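Local coordinates for tail fiber protein (Pseudomonas aeruginosa, PDB 6CL6) that forms the trimeric tail fiber of an R-type pyocin, a contractile injection system, and probably binds the receptor on the target cell surface, at residues A[58-63]-A[72-77]; A[99-104]-A[116-121]; A[296-301]-A[316-321]; A[327-332]-A[363-368]. One frame throughout, in Å; residues are numbered along the deposited sequence.

Overall arrangement
Two pairs of contacts sit far apart on an elongated chain, on opposite sides of its centre. Contacts 1 and 2, centres 12 Å apart, belong to one five-stranded antiparallel sheet and touch where Phe72 CE2 lies 3.8 Å from Tyr100 CE1. About 150 Å from contact 2, centre to centre, contact 3 opens the second pair; contact 4 lies 16 Å from contact 3, centre to centre, and strands 297-306 and 363-371 are neighbours in their shared sheet. Pro317 packs on Trp367 there, and a long, weak ion pair runs from Arg299 NH2 to Glu368 OE2. The side chain of Gln331 in contact 4 is about 9 Å from a bound calcium ion. All four contacts also touch other subunits.

Contact 1. Residues A[58-63]-A[72-77]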
loop_
_atom_site.group_PDB
_atom_site.type_symbol
_atom_site.label_atom_id
_atom_site.label_comp_id
_atom_site.label_asym_id
_atom_site.label_seq_id
_atom_site.Cartn_x
_atom_site.Cartn_y
_atom_site.Cartn_z
ATOM N N MET A 58 67.382 -32.456 -1.706
ATOM C CA MET A 58 67.657 -32.465 -0.282
ATOM C C MET A 58 66.321 -32.515 0.456
ATOM O O MET A 58 65.239 -32.339 -0.134
ATOM C CB MET A 58 68.451 -31.246 0.170
ATOM C CG MET A 58 67.724 -29.939 -0.103
ATOM S SD MET A 58 68.667 -28.484 0.388
ATOM C CE MET A 58 70.238 -28.762 -0.420
ATOM N N LEU A 59 66.400 -32.804 1.751
ATOM C CA LEU A 59 65.264 -32.786 2.670
ATOM C C LEU A 59 65.663 -31.911 3.854
ATOM O O LEU A 59 66.715 -32.136 4.452
ATOM C CB LEU A 59 64.898 -34.172 3.167
ATOM C CG LEU A 59 63.872 -34.342 4.313
ATOM C CD1 LEU A 59 62.484 -33.907 3.883
ATOM C CD2 LEU A 59 63.863 -35.775 4.792
ATOM N N THR A 60 64.850 -30.906 4.178
ATOM C CA THR A 60 65.284 -29.979 5.200
ATOM C C THR A 60 64.078 -29.272 5.791
ATOM O O THR A 60 63.071 -29.068 5.120
ATOM C CB THR A 60 66.280 -28.952 4.635
ATOM O OG1 THR A 60 66.648 -28.020 5.632
ATOM C CG2 THR A 60 65.711 -28.247 3.439
ATOM N N ASN A 61 64.207 -28.924 7.070
ATOM C CA ASN A 61 63.241 -28.052 7.747
ATOM C C ASN A 61 63.849 -26.686 8.002
ATOM O O ASN A 61 63.364 -25.929 8.840
ATOM C CB ASN A 61 62.751 -28.686 9.043
ATOM C CG ASN A 61 63.858 -28.844 10.068
ATOM O OD1 ASN A 61 65.028 -28.717 9.751
ATOM N ND2 ASN A 61 63.476 -29.142 11.316
ATOM N N HIS A 62 64.945 -26.387 7.333
ATOM C CA HIS A 62 65.567 -25.069 7.424
ATOM C C HIS A 62 64.573 -23.955 7.108
ATOM O O HIS A 62 63.665 -24.099 6.280
ATOM C CB HIS A 62 66.749 -25.011 6.458
ATOM C CG HIS A 62 67.611 -23.814 6.636
ATOM N ND1 HIS A 62 67.273 -22.572 6.133
ATOM C CD2 HIS A 62 68.804 -23.668 7.251
ATOM C CE1 HIS A 62 68.221 -21.714 6.441
ATOM N NE2 HIS A 62 69.155 -22.356 7.119
ATOM N N ALA A 63 64.786 -22.812 7.748
ATOM C CA ALA A 63 63.858 -21.692 7.677
ATOM C C ALA A 63 63.704 -21.102 6.288
ATOM O O ALA A 63 62.672 -20.466 6.016
ATOM C CB ALA A 63 64.334 -20.577 8.617
ATOM N N PHE A 72 60.568 -30.180 4.142
ATOM C CA PHE A 72 60.200 -30.306 2.742
ATOM C C PHE A 72 61.337 -30.957 1.963
ATOM O O PHE A 72 62.522 -30.600 2.150
ATOM C CB PHE A 72 59.870 -28.924 2.099
ATOM C CG PHE A 72 58.494 -28.425 2.414
ATOM C CD1 PHE A 72 58.149 -28.033 3.692
ATOM C CD2 PHE A 72 57.504 -28.432 1.417
ATOM C CE1 PHE A 72 56.849 -27.599 3.979
ATOM C CE2 PHE A 72 56.209 -28.002 1.700
ATOM C CZ PHE A 72 55.894 -27.587 2.973
ATOM N N TYR A 73 60.965 -31.857 1.043
ATOM C CA TYR A 73 61.871 -32.266 -0.024
ATOM C C TYR A 73 62.035 -31.112 -0.989
ATOM O O TYR A 73 61.042 -30.486 -1.395
ATOM C CB TYR A 73 61.326 -33.469 -0.783
ATOM C CG TYR A 73 61.068 -34.695 0.031
ATOM C CD1 TYR A 73 59.837 -34.915 0.622
ATOM C CD2 TYR A 73 62.041 -35.672 0.143
ATOM C CE1 TYR A 73 59.630 -36.083 1.353
ATOM C CE2 TYR A 73 61.830 -36.814 0.826
ATOM C CZ TYR A 73 60.642 -37.014 1.436
ATOM O OH TYR A 73 60.476 -38.203 2.135
ATOM N N ILE A 74 63.275 -30.794 -1.340
ATOM C CA ILE A 74 63.552 -29.656 -2.203
ATOM C C ILE A 74 64.361 -30.161 -3.367
ATOM O O ILE A 74 65.518 -30.562 -3.193
ATOM C CB ILE A 74 64.274 -28.509 -1.465
ATOM C CG1 ILE A 74 63.386 -27.996 -0.294
ATOM C CG2 ILE A 74 64.573 -27.395 -2.443
ATOM C CD1 ILE A 74 63.835 -26.714 0.322
ATOM N N GLN A 75 63.748 -30.152 -4.546
ATOM C CA GLN A 75 64.463 -30.406 -5.794
ATOM C C GLN A 75 65.111 -29.118 -6.279
ATOM O O GLN A 75 64.517 -28.044 -6.186
ATOM C CB GLN A 75 63.536 -30.944 -6.883
ATOM C CG GLN A 75 62.732 -32.154 -6.552
ATOM C CD GLN A 75 61.692 -32.418 -7.626
ATOM O OE1 GLN A 75 62.031 -32.710 -8.765
ATOM N NE2 GLN A 75 60.419 -32.265 -7.268
ATOM N N SER A 76 66.317 -29.232 -6.822
ATOM C CA SER A 76 67.009 -28.065 -7.376
ATOM C C SER A 76 67.485 -28.361 -8.784
ATOM O O SER A 76 67.984 -29.451 -9.053
ATOM C CB SER A 76 68.208 -27.676 -6.527
ATOM O OG SER A 76 67.797 -27.243 -5.258
ATOM N N MET A 77 67.344 -27.375 -9.656
ATOM C CA MET A 77 67.847 -27.397 -11.018
ATOM C C MET A 77 68.707 -26.151 -11.188
ATOM O O MET A 77 68.315 -25.066 -10.759
ATOM C CB MET A 77 66.705 -27.412 -12.018
ATOM C CG MET A 77 65.855 -28.650 -11.993
ATOM S SD MET A 77 64.231 -28.359 -12.675
ATOM C CE MET A 77 63.431 -27.534 -11.322
#
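The shortest polar bond here runs from Ile74 N to Met58 O, 2.8 Å and nearly straight at 170°; Met58 N returns the bond to Ile74 O. A second reciprocal pair links Thr60 with Phe72, its Phe72 N to Thr60 O arm measuring 2.9 Å, so four backbone bonds close this antiparallel beta hairpin. Between the two bonded pairs, Leu59 faces Tyr73 at a non-hydrogen-bonded position with their CA atoms 4.4 Å apart. Leu59 CG stands anti to its own N (chi1 170°), which brings CD1 squarely over the face of the Tyr73 ring: a CH-pi contact, 4.0 Å from CD1 to the ring centroid and 5° off the normal. The other face of the hairpin carries Met58, Thr60, Phe72 and Ile74. There Met58 and Ile74 run alongside one another, CG to CB 4.0 Å, and Thr60 CG2 meets the end of Ile74 at CD1, 3.9 Å away. The hydroxyl of Thr60 takes the backbone N of His62 in an ST turn, at the point where the chain leaves the strand, and is also bonded to Ser48 O. Strand 57-60 is the outermost of its sheet within the chain, while 72-79 is flanked on its far side by strand 85-92; Leu59 and Tyr73 additionally pack on Tyr79 and Ser87 of a neighbouring subunit.

Contact 2. Residues A[99-104]-A[116-121]; sequences MYVRVS and PWQRCD
Arg102 lays its side chain flat over the indole of Trp117 where the short strand 118-119, outermost of its antiparallel sheet within this chain, pairs with 99-104. A chi1 of 75°, with CG between the backbone N and the carbonyl carbon, sets Arg102 CG over the six-membered ring, 3.5 Å from its centroid and 3° off the normal, as a CH-pi contact; the chain, extended from CG to NE, carries CD and the guanidinium on over the indole, their planes 9° apart. Arg102 NE is bonded to Gln88 OE1 and NH2 to Asn51 OD1, and Trp117 NE1 to Asn64 O, which probably limits the rotation of both groups. Tyr100 CB touches another part of the indole at CE3, 3.6 Å. Beyond it the Tyr100 ring lies across the Arg119 chain, with OH 3.6 Å from CD, and the hydroxyl is bonded to Glu98. On the opposite side of the sheet from Tyr100 and Arg119, Val101 CG1 packs against Cys120 SG at 3.6 Å. Two backbone bonds join Val101 with Gln118, and Cys120 N reaches Met99 O in 2.7 Å. Farther along, Arg119 grips Asp121 side-on with NE and NH2, one to each carboxylate oxygen, in a salt bridge. Asp121 OD1 is thereby shared: Arg119 NE meets it on the syn side and Met99 N, 3.1 Å away, on the anti side, the two donors coming from opposite faces of the carboxylate.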
loop_
_atom_site.group_PDB
_atom_site.type_symbol
_atom_site.label_atom_id
_atom_site.label_comp_id
_atom_site.label_asym_id
_atom_site.label_seq_id
_atom_site.Cartn_x
_atom_site.Cartn_y
_atom_site.Cartn_z
ATOM N N MET A 99 52.875 -28.255 -2.325
ATOM C CA MET A 99 53.986 -27.966 -3.244
ATOM C C MET A 99 54.188 -26.470 -3.388
ATOM O O MET A 99 53.211 -25.702 -3.456
ATOM C CB MET A 99 53.713 -28.559 -4.635
ATOM C CG MET A 99 54.798 -28.284 -5.674
ATOM S SD MET A 99 54.371 -28.839 -7.357
ATOM C CE MET A 99 54.336 -30.600 -7.105
ATOM N N TYR A 100 55.462 -26.073 -3.470
ATOM C CA TYR A 100 55.901 -24.702 -3.651
ATOM C C TYR A 100 57.001 -24.661 -4.711
ATOM O O TYR A 100 57.678 -25.660 -4.964
ATOM C CB TYR A 100 56.443 -24.094 -2.336
ATOM C CG TYR A 100 55.399 -24.041 -1.261
ATOM C CD1 TYR A 100 55.073 -25.184 -0.527
ATOM C CD2 TYR A 100 54.732 -22.837 -0.956
ATOM C CE1 TYR A 100 54.100 -25.150 0.463
ATOM C CE2 TYR A 100 53.767 -22.798 0.040
ATOM C CZ TYR A 100 53.452 -23.968 0.738
ATOM O OH TYR A 100 52.475 -23.960 1.702
ATOM N N VAL A 101 57.197 -23.481 -5.297
ATOM C CA VAL A 101 58.254 -23.254 -6.281
ATOM C C VAL A 101 58.906 -21.906 -6.011
ATOM O O VAL A 101 58.247 -20.954 -5.550
ATOM C CB VAL A 101 57.697 -23.342 -7.723
ATOM C CG1 VAL A 101 56.735 -22.170 -7.989
ATOM C CG2 VAL A 101 58.824 -23.348 -8.726
ATOM N N ARG A 102 60.225 -21.832 -6.267
ATOM C CA ARG A 102 60.949 -20.547 -6.191
ATOM C C ARG A 102 62.149 -20.562 -7.147
ATOM O O ARG A 102 62.402 -21.536 -7.876
ATOM C CB ARG A 102 61.387 -20.195 -4.777
ATOM C CG ARG A 102 62.571 -20.970 -4.228
ATOM C CD ARG A 102 63.123 -20.347 -2.968
ATOM N NE ARG A 102 64.246 -21.133 -2.466
ATOM C CZ ARG A 102 65.027 -20.780 -1.477
ATOM N NH1 ARG A 102 64.804 -19.662 -0.828
ATOM N NH2 ARG A 102 66.025 -21.563 -1.127
ATOM N N VAL A 103 62.885 -19.452 -7.159
ATOM C CA VAL A 103 63.910 -19.240 -8.162
ATOM C C VAL A 103 64.968 -18.297 -7.622
ATOM O O VAL A 103 64.677 -17.344 -6.892
ATOM C CB VAL A 103 63.295 -18.728 -9.481
ATOM C CG1 VAL A 103 62.710 -17.362 -9.281
ATOM C CG2 VAL A 103 64.349 -18.713 -10.594
ATOM N N SER A 104 66.217 -18.577 -7.976
ATOM C CA SER A 104 67.299 -17.636 -7.808
ATOM C C SER A 104 67.863 -17.248 -9.182
ATOM O O SER A 104 68.267 -18.112 -9.967
ATOM C CB SER A 104 68.419 -18.191 -6.933
ATOM O OG SER A 104 69.535 -17.278 -6.936
ATOM N N PRO A 116 60.758 -15.120 -3.236
ATOM C CA PRO A 116 59.960 -15.854 -2.256
ATOM C C PRO A 116 59.298 -17.072 -2.874
ATOM O O PRO A 116 58.994 -17.121 -4.072
ATOM C CB PRO A 116 58.898 -14.834 -1.808
ATOM C CG PRO A 116 59.421 -13.517 -2.230
ATOM C CD PRO A 116 60.222 -13.766 -3.465
ATOM N N TRP A 117 59.058 -18.075 -2.025
ATOM C CA TRP A 117 58.348 -19.259 -2.478
ATOM C C TRP A 117 56.928 -18.917 -2.917
ATOM O O TRP A 117 56.229 -18.119 -2.284
ATOM C CB TRP A 117 58.297 -20.282 -1.349
ATOM C CG TRP A 117 59.557 -20.914 -1.001
ATOM C CD1 TRP A 117 60.393 -20.559 -0.005
ATOM C CD2 TRP A 117 60.146 -22.057 -1.638
ATOM N NE1 TRP A 117 61.466 -21.398 0.036
ATOM C CE2 TRP A 117 61.338 -22.338 -0.957
ATOM C CE3 TRP A 117 59.787 -22.849 -2.721
ATOM C CZ2 TRP A 117 62.169 -23.373 -1.309
ATOM C CZ3 TRP A 117 60.618 -23.900 -3.074
ATOM C CH2 TRP A 117 61.807 -24.140 -2.372
ATOM N N GLN A 118 56.504 -19.530 -4.013
ATOM C CA GLN A 118 55.150 -19.418 -4.517
ATOM C C GLN A 118 54.466 -20.772 -4.372
ATOM O O GLN A 118 55.038 -21.831 -4.678
ATOM C CB GLN A 118 55.172 -18.987 -5.982
ATOM C CG GLN A 118 53.848 -19.012 -6.730
ATOM C CD GLN A 118 52.826 -18.019 -6.203
ATOM O OE1 GLN A 118 52.225 -18.223 -5.158
ATOM N NE2 GLN A 118 52.684 -16.906 -6.891
ATOM N N ARG A 119 53.234 -20.752 -3.910
ATOM C CA ARG A 119 52.523 -21.995 -3.694
ATOM C C ARG A 119 51.990 -22.552 -5.005
ATOM O O ARG A 119 51.493 -21.806 -5.846
ATOM C CB ARG A 119 51.335 -21.789 -2.744
ATOM C CG ARG A 119 50.688 -23.089 -2.406
ATOM C CD ARG A 119 50.272 -23.123 -0.980
ATOM N NE ARG A 119 49.561 -24.355 -0.666
ATOM C CZ ARG A 119 48.732 -24.481 0.365
ATOM N NH1 ARG A 119 48.522 -23.437 1.150
ATOM N NH2 ARG A 119 48.112 -25.637 0.601
ATOM N N CYS A 120 52.060 -23.886 -5.152
ATOM C CA CYS A 120 51.574 -24.557 -6.342
ATOM C C CYS A 120 50.291 -25.333 -6.124
ATOM O O CYS A 120 49.385 -25.240 -6.950
ATOM C CB CYS A 120 52.650 -25.505 -6.884
ATOM S SG CYS A 120 54.128 -24.642 -7.418
ATOM N N ASP A 121 50.156 -26.078 -5.036
ATOM C CA ASP A 121 48.964 -26.868 -4.865
ATOM C C ASP A 121 47.746 -25.938 -4.662
ATOM O O ASP A 121 47.858 -24.821 -4.165
ATOM C CB ASP A 121 49.129 -27.832 -3.708
ATOM C CG ASP A 121 49.163 -27.150 -2.362
ATOM O OD1 ASP A 121 50.262 -26.700 -1.943
ATOM O OD2 ASP A 121 48.095 -27.039 -1.731
#

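Contact 3. Residues A[296-301]-A[316-321]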
loop_
_atom_site.group_PDB
_atom_site.type_symbol
_atom_site.label_atom_id
_atom_site.label_comp_id
_atom_site.label_asym_id
_atom_site.label_seq_id
_atom_site.Cartn_x
_atom_site.Cartn_y
_atom_site.Cartn_z
ATOM N N GLY A 296 -74.213 31.541 4.857
ATOM C CA GLY A 296 -74.997 32.087 3.759
ATOM C C GLY A 296 -76.148 32.975 4.175
ATOM O O GLY A 296 -76.881 33.455 3.307
ATOM N N LEU A 297 -76.338 33.210 5.469
ATOM C CA LEU A 297 -77.398 34.115 5.904
ATOM C C LEU A 297 -77.111 35.528 5.417
ATOM O O LEU A 297 -75.979 36.025 5.511
ATOM C CB LEU A 297 -77.527 34.092 7.427
ATOM C CG LEU A 297 -78.564 35.031 8.042
ATOM C CD1 LEU A 297 -79.964 34.565 7.703
ATOM C CD2 LEU A 297 -78.371 35.102 9.536
ATOM N N ILE A 298 -78.146 36.171 4.868
ATOM C CA ILE A 298 -78.044 37.522 4.342
ATOM C C ILE A 298 -79.084 38.378 5.051
ATOM O O ILE A 298 -80.237 37.952 5.208
ATOM C CB ILE A 298 -78.281 37.577 2.821
ATOM C CG1 ILE A 298 -77.173 36.811 2.088
ATOM C CG2 ILE A 298 -78.371 39.037 2.341
ATOM C CD1 ILE A 298 -77.478 36.583 0.648
ATOM N N ARG A 299 -78.669 39.568 5.465
ATOM C CA ARG A 299 -79.576 40.589 5.969
ATOM C C ARG A 299 -79.470 41.818 5.079
ATOM O O ARG A 299 -78.374 42.193 4.646
ATOM C CB ARG A 299 -79.266 40.984 7.414
ATOM C CG ARG A 299 -79.473 39.860 8.420
ATOM C CD ARG A 299 -79.529 40.408 9.850
ATOM N NE ARG A 299 -80.748 41.178 10.131
ATOM C CZ ARG A 299 -81.903 40.655 10.570
ATOM N NH1 ARG A 299 -82.020 39.347 10.776
ATOM N NH2 ARG A 299 -82.937 41.446 10.808
ATOM N N GLN A 300 -80.611 42.449 4.816
ATOM C CA GLN A 300 -80.652 43.600 3.936
ATOM C C GLN A 300 -81.587 44.639 4.556
ATOM O O GLN A 300 -82.363 44.330 5.455
ATOM C CB GLN A 300 -81.145 43.229 2.526
ATOM C CG GLN A 300 -80.528 41.967 1.943
ATOM C CD GLN A 300 -80.690 41.887 0.419
ATOM O OE1 GLN A 300 -80.438 42.852 -0.285
ATOM N NE2 GLN A 300 -81.135 40.742 -0.070
ATOM N N TRP A 301 -81.479 45.873 4.065
ATOM C CA TRP A 301 -82.267 46.972 4.621
ATOM C C TRP A 301 -82.372 48.091 3.601
ATOM O O TRP A 301 -81.618 48.153 2.627
ATOM C CB TRP A 301 -81.642 47.515 5.911
ATOM C CG TRP A 301 -80.222 47.888 5.722
ATOM C CD1 TRP A 301 -79.730 49.104 5.366
ATOM C CD2 TRP A 301 -79.083 47.018 5.861
ATOM N NE1 TRP A 301 -78.349 49.038 5.266
ATOM C CE2 TRP A 301 -77.939 47.778 5.589
ATOM C CE3 TRP A 301 -78.932 45.672 6.215
ATOM C CZ2 TRP A 301 -76.646 47.231 5.627
ATOM C CZ3 TRP A 301 -77.648 45.136 6.257
ATOM C CH2 TRP A 301 -76.538 45.924 5.972
ATOM N N PHE A 316 -84.893 44.450 -3.110
ATOM C CA PHE A 316 -83.768 44.224 -2.227
ATOM C C PHE A 316 -82.477 44.697 -2.886
ATOM O O PHE A 316 -82.299 44.516 -4.095
ATOM C CB PHE A 316 -83.655 42.741 -1.893
ATOM C CG PHE A 316 -84.860 42.182 -1.195
ATOM C CD1 PHE A 316 -85.442 42.845 -0.129
ATOM C CD2 PHE A 316 -85.419 40.994 -1.617
ATOM C CE1 PHE A 316 -86.543 42.312 0.510
ATOM C CE2 PHE A 316 -86.520 40.469 -0.985
ATOM C CZ PHE A 316 -87.079 41.114 0.085
ATOM N N PRO A 317 -81.546 45.271 -2.112
ATOM C CA PRO A 317 -80.249 45.676 -2.690
ATOM C C PRO A 317 -79.577 44.601 -3.529
ATOM O O PRO A 317 -79.037 44.919 -4.604
ATOM C CB PRO A 317 -79.429 46.039 -1.445
ATOM C CG PRO A 317 -80.459 46.547 -0.462
ATOM C CD PRO A 317 -81.694 45.716 -0.702
ATOM N N ILE A 318 -79.567 43.351 -3.069
ATOM C CA ILE A 318 -79.169 42.221 -3.909
ATOM C C ILE A 318 -80.257 41.159 -3.832
ATOM O O ILE A 318 -80.993 41.075 -2.838
ATOM C CB ILE A 318 -77.815 41.622 -3.470
ATOM C CG1 ILE A 318 -77.883 41.161 -2.002
ATOM C CG2 ILE A 318 -76.701 42.630 -3.667
ATOM C CD1 ILE A 318 -76.614 40.444 -1.535
ATOM N N PRO A 319 -80.368 40.320 -4.845
ATOM C CA PRO A 319 -81.328 39.214 -4.767
ATOM C C PRO A 319 -80.898 38.205 -3.726
ATOM O O PRO A 319 -79.702 37.920 -3.562
ATOM C CB PRO A 319 -81.280 38.595 -6.178
ATOM C CG PRO A 319 -80.595 39.595 -7.028
ATOM C CD PRO A 319 -79.657 40.335 -6.144
ATOM N N PHE A 320 -81.877 37.667 -3.018
ATOM C CA PHE A 320 -81.625 36.500 -2.185
ATOM C C PHE A 320 -81.374 35.304 -3.104
ATOM O O PHE A 320 -82.141 35.085 -4.050
ATOM C CB PHE A 320 -82.795 36.219 -1.253
ATOM C CG PHE A 320 -82.903 37.178 -0.103
ATOM C CD1 PHE A 320 -82.016 37.108 0.973
ATOM C CD2 PHE A 320 -83.926 38.134 -0.068
ATOM C CE1 PHE A 320 -82.132 37.984 2.049
ATOM C CE2 PHE A 320 -84.035 39.015 1.012
ATOM C CZ PHE A 320 -83.154 38.939 2.061
ATOM N N PRO A 321 -80.291 34.547 -2.902
ATOM C CA PRO A 321 -80.025 33.415 -3.813
ATOM C C PRO A 321 -81.146 32.396 -3.871
ATOM O O PRO A 321 -81.413 31.848 -4.948
ATOM C CB PRO A 321 -78.737 32.809 -3.228
ATOM C CG PRO A 321 -78.043 33.965 -2.619
ATOM C CD PRO A 321 -79.131 34.843 -2.040
#
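Segment 296-301 runs past the irregular segment 316-321 without beta pairing, the nearest CA atoms, those of Gln300 and Phe316, being 6.9 Å apart, so side chains bridge the gap. The Gln300 chain, extended beyond CG (chi2 -162°), carries its amide to Ile318 and uses both ends there: Ile318 N gives a straight bond to OE1 (3.0 Å, 178°), and NE2 gives one of 2.8 Å to Ile318 O. The same NE2 sits 3.4 Å above the centre of the Phe320 ring, the amide and ring planes being 66° apart. OE1 also touches Pro317 CD at 3.2 Å. Alongside, Ile298 CG2 meets Phe320 CE1 at 3.9 Å and its CD1 meets Pro321 CD tip to tip, 3.6 Å apart. Phe320 CE2 in turn lies over the rim of the Phe316 ring. The Gln300 amide thus ties a proline-rich connection between strands 310-315 and 324-331 to the face of a sheet in the C-terminal gp53-like domain.

Contact 4. Residues A[327-332]-A[363-368]; sequences GYANQT and AVLSWE
Tyr328 and Glu368 form the tightly packed end of this antiparallel pairing of strands 324-331 and 363-371. Their side chains run alongside in the same direction, Glu368 CB 3.3 Å from Tyr328 CE2, and the phenol OH donates a short 2.6 Å bond to the anti lone pair of Glu368 OE1; ring and carboxylate planes stand 79° apart. Two backbone bonds join the same residues. Here the trimer closes in: the Tyr328 rings of the three subunits meet edge-to-face, and Glu368 OE2 has a salt bridge to Arg299 of a neighbouring subunit. In the middle, Asn330 ND2 gives a 2.9 Å bond to Ser366 OG, which lies close to the amide plane, and also binds Phe345 O of a neighbouring subunit; a water bridges Ser366 OG and, weakly, Tyr328 OH. Toward the other end Val364 is exposed. Val364 O is gripped by Thr332 OG1 at 2.7 Å, from well above the carbonyl plane, by Thr332 N in that plane at 3.3 Å, and by a water 2.7 Å from Gln331 OE1. The bend of Gln331 at chi2 (-79°) lays its amide beside Leu365, with OE1 3.4 Å from CD1, while NE2 is bonded to Asn357 and Ser342. With a phenol, an arginine of another chain and, more weakly, Arg299 of its own chain around it, the buried Glu368 carboxylate is probably kept ionised and ties the sheet to the trimer interface.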
loop_
_atom_site.group_PDB
_atom_site.type_symbol
_atom_site.label_atom_id
_atom_site.label_comp_id
_atom_site.label_asym_id
_atom_site.label_seq_id
_atom_site.Cartn_x
_atom_site.Cartn_y
_atom_site.Cartn_z
ATOM N N GLY A 327 -88.922 39.531 7.510
ATOM C CA GLY A 327 -88.634 40.954 7.505
ATOM C C GLY A 327 -89.630 41.707 8.361
ATOM O O GLY A 327 -90.557 41.124 8.946
ATOM N N TYR A 328 -89.396 43.017 8.444
ATOM C CA TYR A 328 -90.270 43.932 9.164
ATOM C C TYR A 328 -90.095 45.323 8.571
ATOM O O TYR A 328 -89.140 45.584 7.825
ATOM C CB TYR A 328 -89.952 43.954 10.671
ATOM C CG TYR A 328 -88.702 44.721 10.976
ATOM C CD1 TYR A 328 -88.726 46.102 11.122
ATOM C CD2 TYR A 328 -87.474 44.066 11.116
ATOM C CE1 TYR A 328 -87.592 46.810 11.374
ATOM C CE2 TYR A 328 -86.330 44.767 11.394
ATOM C CZ TYR A 328 -86.387 46.149 11.514
ATOM O OH TYR A 328 -85.247 46.868 11.777
ATOM N N ALA A 329 -91.017 46.221 8.929
ATOM C CA ALA A 329 -90.889 47.627 8.600
ATOM C C ALA A 329 -91.113 48.484 9.839
ATOM O O ALA A 329 -91.693 48.036 10.822
ATOM C CB ALA A 329 -91.901 48.035 7.512
ATOM N N ASN A 330 -90.658 49.725 9.761
ATOM C CA ASN A 330 -90.638 50.665 10.869
ATOM C C ASN A 330 -90.973 52.075 10.393
ATOM O O ASN A 330 -90.477 52.506 9.349
ATOM C CB ASN A 330 -89.237 50.656 11.535
ATOM C CG ASN A 330 -88.943 51.935 12.293
ATOM O OD1 ASN A 330 -89.378 52.116 13.445
ATOM N ND2 ASN A 330 -88.237 52.835 11.645
ATOM N N GLN A 331 -91.836 52.761 11.150
ATOM C CA GLN A 331 -92.176 54.147 10.877
ATOM C C GLN A 331 -91.030 55.063 11.265
ATOM O O GLN A 331 -90.569 55.037 12.404
ATOM C CB GLN A 331 -93.447 54.559 11.655
ATOM C CG GLN A 331 -94.693 53.750 11.346
ATOM C CD GLN A 331 -95.358 54.184 10.038
ATOM O OE1 GLN A 331 -94.960 55.186 9.445
ATOM N NE2 GLN A 331 -96.373 53.424 9.601
ATOM N N THR A 332 -90.576 55.895 10.318
ATOM C CA THR A 332 -89.465 56.799 10.568
ATOM C C THR A 332 -89.902 58.225 10.845
ATOM O O THR A 332 -89.040 59.089 11.014
ATOM C CB THR A 332 -88.492 56.815 9.384
ATOM O OG1 THR A 332 -89.094 57.477 8.275
ATOM C CG2 THR A 332 -88.113 55.400 8.984
ATOM N N ALA A 363 -95.792 58.338 4.067
ATOM C CA ALA A 363 -94.802 58.250 5.113
ATOM C C ALA A 363 -93.647 57.382 4.655
ATOM O O ALA A 363 -93.825 56.432 3.899
ATOM C CB ALA A 363 -95.355 57.686 6.424
ATOM N N VAL A 364 -92.474 57.715 5.154
ATOM C CA VAL A 364 -91.271 56.934 4.877
ATOM C C VAL A 364 -91.155 55.842 5.926
ATOM O O VAL A 364 -91.151 56.126 7.125
ATOM C CB VAL A 364 -90.021 57.811 4.864
ATOM C CG1 VAL A 364 -88.809 56.923 4.716
ATOM C CG2 VAL A 364 -90.088 58.830 3.707
ATOM N N LEU A 365 -91.067 54.594 5.471
ATOM C CA LEU A 365 -90.853 53.447 6.334
ATOM C C LEU A 365 -89.501 52.819 6.018
ATOM O O LEU A 365 -89.133 52.649 4.847
ATOM C CB LEU A 365 -91.964 52.411 6.153
ATOM C CG LEU A 365 -93.284 52.698 6.907
ATOM C CD1 LEU A 365 -93.942 53.992 6.434
ATOM C CD2 LEU A 365 -94.232 51.509 6.745
ATOM N N SER A 366 -88.754 52.505 7.058
ATOM C CA SER A 366 -87.556 51.694 6.875
ATOM C C SER A 366 -87.928 50.228 7.031
ATOM O O SER A 366 -89.004 49.881 7.537
ATOM C CB SER A 366 -86.466 52.086 7.864
ATOM O OG SER A 366 -86.908 51.918 9.197
ATOM N N TRP A 367 -87.032 49.356 6.564
ATOM C CA TRP A 367 -87.304 47.943 6.583
ATOM C C TRP A 367 -86.006 47.145 6.691
ATOM O O TRP A 367 -84.926 47.618 6.336
ATOM C CB TRP A 367 -88.082 47.529 5.328
ATOM C CG TRP A 367 -87.344 47.764 4.050
ATOM C CD1 TRP A 367 -87.503 48.819 3.208
ATOM C CD2 TRP A 367 -86.331 46.939 3.478
ATOM N NE1 TRP A 367 -86.664 48.693 2.125
ATOM C CE2 TRP A 367 -85.921 47.552 2.274
ATOM C CE3 TRP A 367 -85.736 45.741 3.851
ATOM C CZ2 TRP A 367 -84.928 47.005 1.456
ATOM C CZ3 TRP A 367 -84.733 45.196 3.035
ATOM C CH2 TRP A 367 -84.350 45.827 1.856
ATOM N N GLU A 368 -86.141 45.914 7.205
ATOM C CA GLU A 368 -85.074 44.934 7.208
ATOM C C GLU A 368 -85.635 43.601 6.730
ATOM O O GLU A 368 -86.812 43.287 6.950
ATOM C CB GLU A 368 -84.490 44.756 8.613
ATOM C CG GLU A 368 -83.326 45.631 8.941
ATOM C CD GLU A 368 -82.630 45.172 10.225
ATOM O OE1 GLU A 368 -83.114 45.506 11.327
ATOM O OE2 GLU A 368 -81.630 44.438 10.123
HETATM O O HOH W 1 -85.148 49.752 10.133
HETATM O O HOH W 2 -93.062 57.137 9.173
#